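Local coordinates for protein HslVU complex proteolytic subunit, putative (Trypanosoma brucei brucei, PDB 4HNZ) that forms the proteolytic core of a mitochondrial proteasome-like complex, hydrolysing proteins that its ATPase partner HslU has unfolded, and so takes part in controlling mitochondrial DNA replication, at residues 123-128 with 158-163; 15-20 with 162-167. All blocks are in the same frame, centred on the assembly; numbering follows the deposited sequence.

In the fold
Both contacts converge on the turn after helix 145-159, share F162 and S163, and lie on the same side of the chain's centre, their centres about 9 Å apart. Interaction 1 joins that turn to the glycine-rich loop leading into helix 127-137; it is small and mostly buried, and one carboxylate carries its chemistry. Interaction 2 is larger and only partly buried, setting the following loop against strand 11-22 through backbone N-H groups held by D17 and N164, with R18 and H166 toward the surface. Q19 of interaction 2 donates through NE2 to V161 O of interaction 1. Both come near T1, the active-site threonine by similarity, and both touch the magnesium ion.

Interaction 1 of 2, residues 123-128 with 158-163; sequences IGSGGT and DIDVFS. With MG (magnesium ion), chain M.
S125 reaches across to D160 from the loop that leads into helix 127-137. The D160 side chain sets out with CG anti to the backbone N (chi1 -178°), which carries it over to that loop. Its CB lies 3.9 Å from G126 CA. At CG the carboxylate divides its work. OD1 turns back to its own turn and accepts from F162 N at 3.0 Å, the N-H coming from above the carboxylate plane, which makes an Asx turn. OD2 faces the other segment and takes the S125 hydroxyl on its syn side, OG to OD2 2.7 Å. Beside them G126 N comes close to OD2, but at an angle too poor for a hydrogen bond. S125 OG also packs on F162 CB at 3.5 Å.

A type I turn from D160 to S163 presents two of its carbonyls to the magnesium ion, at 2.5 Å from D160 O and 2.4 Å from S163 O, with T157 O and a water as further ligands. In this Ntn-hydrolase fold of the proteasome type, the two loops meet beside the N-terminal threonine, T1, the active-site residue by similarity. The chemistry is consistent with a second-shell role: D160 probably orients the S125 hydroxyl, which also bonds to T1 N.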
# COMPACT_ATOMS: atom_id res chain seq x y z
N ILE A 123 -30.06 -10.16 -1.84
CA ILE A 123 -28.76 -9.69 -2.27
C ILE A 123 -28.69 -8.15 -2.27
O ILE A 123 -29.69 -7.46 -2.10
CB ILE A 123 -28.38 -10.18 -3.67
CG1 ILE A 123 -29.45 -9.82 -4.70
CG2 ILE A 123 -28.18 -11.68 -3.64
CD1 ILE A 123 -29.08 -10.11 -6.14
N GLY A 124 -27.46 -7.64 -2.50
CA GLY A 124 -27.17 -6.22 -2.58
C GLY A 124 -26.65 -5.69 -1.26
O GLY A 124 -26.74 -6.35 -0.26
N SER A 125 -26.14 -4.48 -1.27
CA SER A 125 -25.74 -3.79 -0.07
C SER A 125 -26.83 -3.79 0.98
O SER A 125 -26.54 -3.74 2.16
CB SER A 125 -25.38 -2.32 -0.42
OG SER A 125 -26.42 -1.72 -1.22
N GLY A 126 -28.09 -3.78 0.58
CA GLY A 126 -29.17 -3.77 1.59
C GLY A 126 -29.79 -5.13 1.91
O GLY A 126 -30.63 -5.24 2.83
N GLY A 127 -29.36 -6.15 1.20
CA GLY A 127 -30.02 -7.45 1.23
C GLY A 127 -30.06 -8.12 2.56
O GLY A 127 -31.06 -8.69 2.94
N THR A 128 -28.98 -8.02 3.30
CA THR A 128 -28.94 -8.66 4.58
C THR A 128 -29.88 -7.97 5.58
O THR A 128 -30.44 -8.65 6.44
CB THR A 128 -27.50 -8.73 5.11
OG1 THR A 128 -26.70 -9.42 4.13
CG2 THR A 128 -27.44 -9.61 6.38
N ASP A 158 -34.39 2.07 4.13
CA ASP A 158 -34.14 3.19 5.04
C ASP A 158 -32.76 3.13 5.64
O ASP A 158 -32.16 4.15 5.84
CB ASP A 158 -35.14 3.24 6.19
CG ASP A 158 -36.54 3.73 5.74
OD1 ASP A 158 -36.64 4.25 4.58
OD2 ASP A 158 -37.53 3.56 6.53
N ILE A 159 -32.24 1.96 5.89
CA ILE A 159 -30.88 1.83 6.46
C ILE A 159 -29.74 1.94 5.44
O ILE A 159 -28.68 2.56 5.72
CB ILE A 159 -30.77 0.52 7.21
CG1 ILE A 159 -31.64 0.59 8.47
CG2 ILE A 159 -29.35 0.16 7.60
CD1 ILE A 159 -31.85 -0.80 9.08
N ASP A 160 -29.92 1.32 4.29
CA ASP A 160 -28.92 1.28 3.24
C ASP A 160 -28.96 2.59 2.43
O ASP A 160 -29.89 2.83 1.70
CB ASP A 160 -29.19 0.08 2.32
CG ASP A 160 -28.15 -0.09 1.20
OD1 ASP A 160 -27.03 0.45 1.32
OD2 ASP A 160 -28.51 -0.72 0.17
N VAL A 161 -27.89 3.38 2.51
CA VAL A 161 -27.79 4.56 1.73
C VAL A 161 -27.76 4.27 0.24
O VAL A 161 -28.00 5.17 -0.55
CB VAL A 161 -26.56 5.43 2.10
CG1 VAL A 161 -26.55 5.75 3.60
CG2 VAL A 161 -25.23 4.76 1.75
N PHE A 162 -27.48 3.01 -0.15
CA PHE A 162 -27.37 2.63 -1.59
C PHE A 162 -28.61 2.05 -2.18
O PHE A 162 -28.58 1.56 -3.29
CB PHE A 162 -26.17 1.68 -1.83
CG PHE A 162 -24.85 2.29 -1.37
CD1 PHE A 162 -24.35 3.46 -1.97
CD2 PHE A 162 -24.12 1.73 -0.31
CE1 PHE A 162 -23.13 3.98 -1.58
CE2 PHE A 162 -22.93 2.30 0.12
CZ PHE A 162 -22.42 3.41 -0.53
N SER A 163 -29.71 2.12 -1.45
CA SER A 163 -31.00 1.68 -1.95
C SER A 163 -32.06 2.77 -1.65
O SER A 163 -31.94 3.51 -0.65
CB SER A 163 -31.43 0.37 -1.25
OG SER A 163 -30.44 -0.64 -1.39
MG MG M . -31.73 4.53 1.55
O HOH W 1 -30.72 6.42 0.09

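Interaction 2 of 2, residues 15-20 with 162-167. With MG (magnesium ion), chain M.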
# COMPACT_ATOMS: atom_id res chain seq x y z
N LEU A 15 -38.78 -8.46 -4.98
CA LEU A 15 -38.84 -7.04 -4.93
C LEU A 15 -37.43 -6.50 -5.12
O LEU A 15 -36.47 -7.10 -4.62
CB LEU A 15 -39.33 -6.56 -3.57
CG LEU A 15 -40.84 -6.48 -3.40
CD1 LEU A 15 -41.37 -7.90 -3.34
CD2 LEU A 15 -41.22 -5.72 -2.13
N GLY A 16 -37.33 -5.35 -5.77
CA GLY A 16 -36.06 -4.64 -5.92
C GLY A 16 -36.23 -3.15 -5.86
O GLY A 16 -37.24 -2.61 -6.29
N ASP A 17 -35.24 -2.48 -5.33
CA ASP A 17 -35.30 -1.03 -5.30
C ASP A 17 -34.94 -0.49 -6.70
O ASP A 17 -34.63 -1.25 -7.61
CB ASP A 17 -34.42 -0.46 -4.19
CG ASP A 17 -32.98 -0.33 -4.61
OD1 ASP A 17 -32.36 -1.40 -4.92
OD2 ASP A 17 -32.45 0.82 -4.64
N ARG A 18 -34.88 0.83 -6.81
CA ARG A 18 -34.68 1.46 -8.09
C ARG A 18 -33.55 2.47 -8.15
O ARG A 18 -33.44 3.23 -9.14
CB ARG A 18 -36.01 2.10 -8.57
CG ARG A 18 -37.25 1.18 -8.54
CD ARG A 18 -38.58 1.88 -8.93
NE ARG A 18 -38.87 1.44 -10.29
CZ ARG A 18 -39.18 2.18 -11.34
NH1 ARG A 18 -39.38 3.49 -11.26
NH2 ARG A 18 -39.31 1.58 -12.48
N GLN A 19 -32.67 2.47 -7.15
CA GLN A 19 -31.57 3.45 -7.11
C GLN A 19 -30.38 2.97 -7.87
O GLN A 19 -29.88 1.91 -7.63
CB GLN A 19 -31.16 3.74 -5.66
CG GLN A 19 -30.11 4.83 -5.51
CD GLN A 19 -29.89 5.16 -4.05
OE1 GLN A 19 -30.82 5.52 -3.40
NE2 GLN A 19 -28.66 5.07 -3.54
N VAL A 20 -29.82 3.79 -8.74
CA VAL A 20 -28.49 3.51 -9.28
C VAL A 20 -27.51 4.55 -8.76
O VAL A 20 -27.73 5.77 -8.89
CB VAL A 20 -28.48 3.57 -10.81
CG1 VAL A 20 -27.06 3.32 -11.36
CG2 VAL A 20 -29.46 2.53 -11.39
N PHE A 162 -27.48 3.01 -0.15
CA PHE A 162 -27.37 2.63 -1.59
C PHE A 162 -28.61 2.05 -2.18
O PHE A 162 -28.58 1.56 -3.29
CB PHE A 162 -26.17 1.68 -1.83
CG PHE A 162 -24.85 2.29 -1.37
CD1 PHE A 162 -24.35 3.46 -1.97
CD2 PHE A 162 -24.12 1.73 -0.31
CE1 PHE A 162 -23.13 3.98 -1.58
CE2 PHE A 162 -22.93 2.30 0.12
CZ PHE A 162 -22.42 3.41 -0.53
N SER A 163 -29.71 2.12 -1.45
CA SER A 163 -31.00 1.68 -1.95
C SER A 163 -32.06 2.77 -1.65
O SER A 163 -31.94 3.51 -0.65
CB SER A 163 -31.43 0.37 -1.25
OG SER A 163 -30.44 -0.64 -1.39
N ASN A 164 -33.10 2.86 -2.50
CA ASN A 164 -34.15 3.89 -2.24
C ASN A 164 -35.50 3.28 -1.91
O ASN A 164 -35.64 2.06 -1.83
CB ASN A 164 -34.23 4.90 -3.40
CG ASN A 164 -34.73 4.29 -4.70
OD1 ASN A 164 -35.24 3.16 -4.75
ND2 ASN A 164 -34.62 5.06 -5.77
N GLU A 165 -36.48 4.13 -1.81
CA GLU A 165 -37.79 3.75 -1.34
C GLU A 165 -38.76 3.34 -2.43
O GLU A 165 -39.89 3.10 -2.14
CB GLU A 165 -38.41 4.90 -0.52
CG GLU A 165 -38.89 6.10 -1.35
CD GLU A 165 -37.81 7.18 -1.63
OE1 GLU A 165 -36.58 6.89 -1.65
OE2 GLU A 165 -38.22 8.37 -1.78
N HIS A 166 -38.33 3.29 -3.67
CA HIS A 166 -39.23 2.97 -4.76
C HIS A 166 -38.92 1.53 -5.18
O HIS A 166 -37.77 1.17 -5.38
CB HIS A 166 -39.04 3.96 -5.92
CG HIS A 166 -39.26 5.41 -5.56
ND1 HIS A 166 -40.49 5.89 -5.18
CD2 HIS A 166 -38.42 6.48 -5.57
CE1 HIS A 166 -40.40 7.18 -4.93
NE2 HIS A 166 -39.15 7.56 -5.15
N TRP A 167 -39.93 0.67 -5.23
CA TRP A 167 -39.70 -0.78 -5.42
C TRP A 167 -40.50 -1.32 -6.58
O TRP A 167 -41.62 -0.93 -6.80
CB TRP A 167 -40.05 -1.57 -4.15
CG TRP A 167 -39.51 -0.97 -2.94
CD1 TRP A 167 -38.23 -0.50 -2.75
CD2 TRP A 167 -40.21 -0.70 -1.74
NE1 TRP A 167 -38.13 0.10 -1.52
CE2 TRP A 167 -39.33 -0.02 -0.88
CE3 TRP A 167 -41.49 -0.93 -1.31
CZ2 TRP A 167 -39.69 0.38 0.41
CZ3 TRP A 167 -41.87 -0.48 -0.04
CH2 TRP A 167 -40.98 0.18 0.78
MG MG M . -31.73 4.53 1.55
O HOH W 2 -27.42 1.88 -5.63
O HOH W 3 -33.17 7.47 -4.92
O HOH W 1 -30.72 6.42 0.09
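D17 OD2 is gripped from opposite faces of its carboxylate plane by two backbone N-H groups. N164 N crosses from the other segment on the anti side (3.0 Å to OD2, 154° at the hydrogen), while Q19 N, two residues on from D17, closes an Asx turn at 3.0 Å. With chi1 at 83°, D17 CG sits between its own N and carbonyl carbon, folded back where both donors can reach it. The other oxygen, OD1, forms a salt bridge with K34 and accepts from T2 N.

N164 OD1 is likewise a double acceptor. It takes R18 N at 3.1 Å, the donor tilted from the carbonyl plane, and H166 N arrives from the opposite face to make a second Asx turn; ND2 goes to S30 O. Q19 runs out extended, CG anti to its backbone N, past N164, their amide planes 81° apart. Q19 NE2 lies 3.3 Å from F162 C and bonds to V161 O and T21 OG1. Toward the surface, R18 CG packs on H166 O; the guanidinium and imidazole planes are nearly perpendicular, and NE forms a salt bridge with D168. W167 sets its ring edge to D17 CA, and its CA makes a CH...O contact with G16 O at 3.2 Å.

Two side-chain oxygens therefore bind backbone N-H groups of both segments, cross-linking strand 11-22 of the Ntn-hydrolase fold to the magnesium-binding loop. Four donors, Q19 N, N164 N, T2 N and K34 NZ, fix the position and rotation of the D17 carboxylate close to T1.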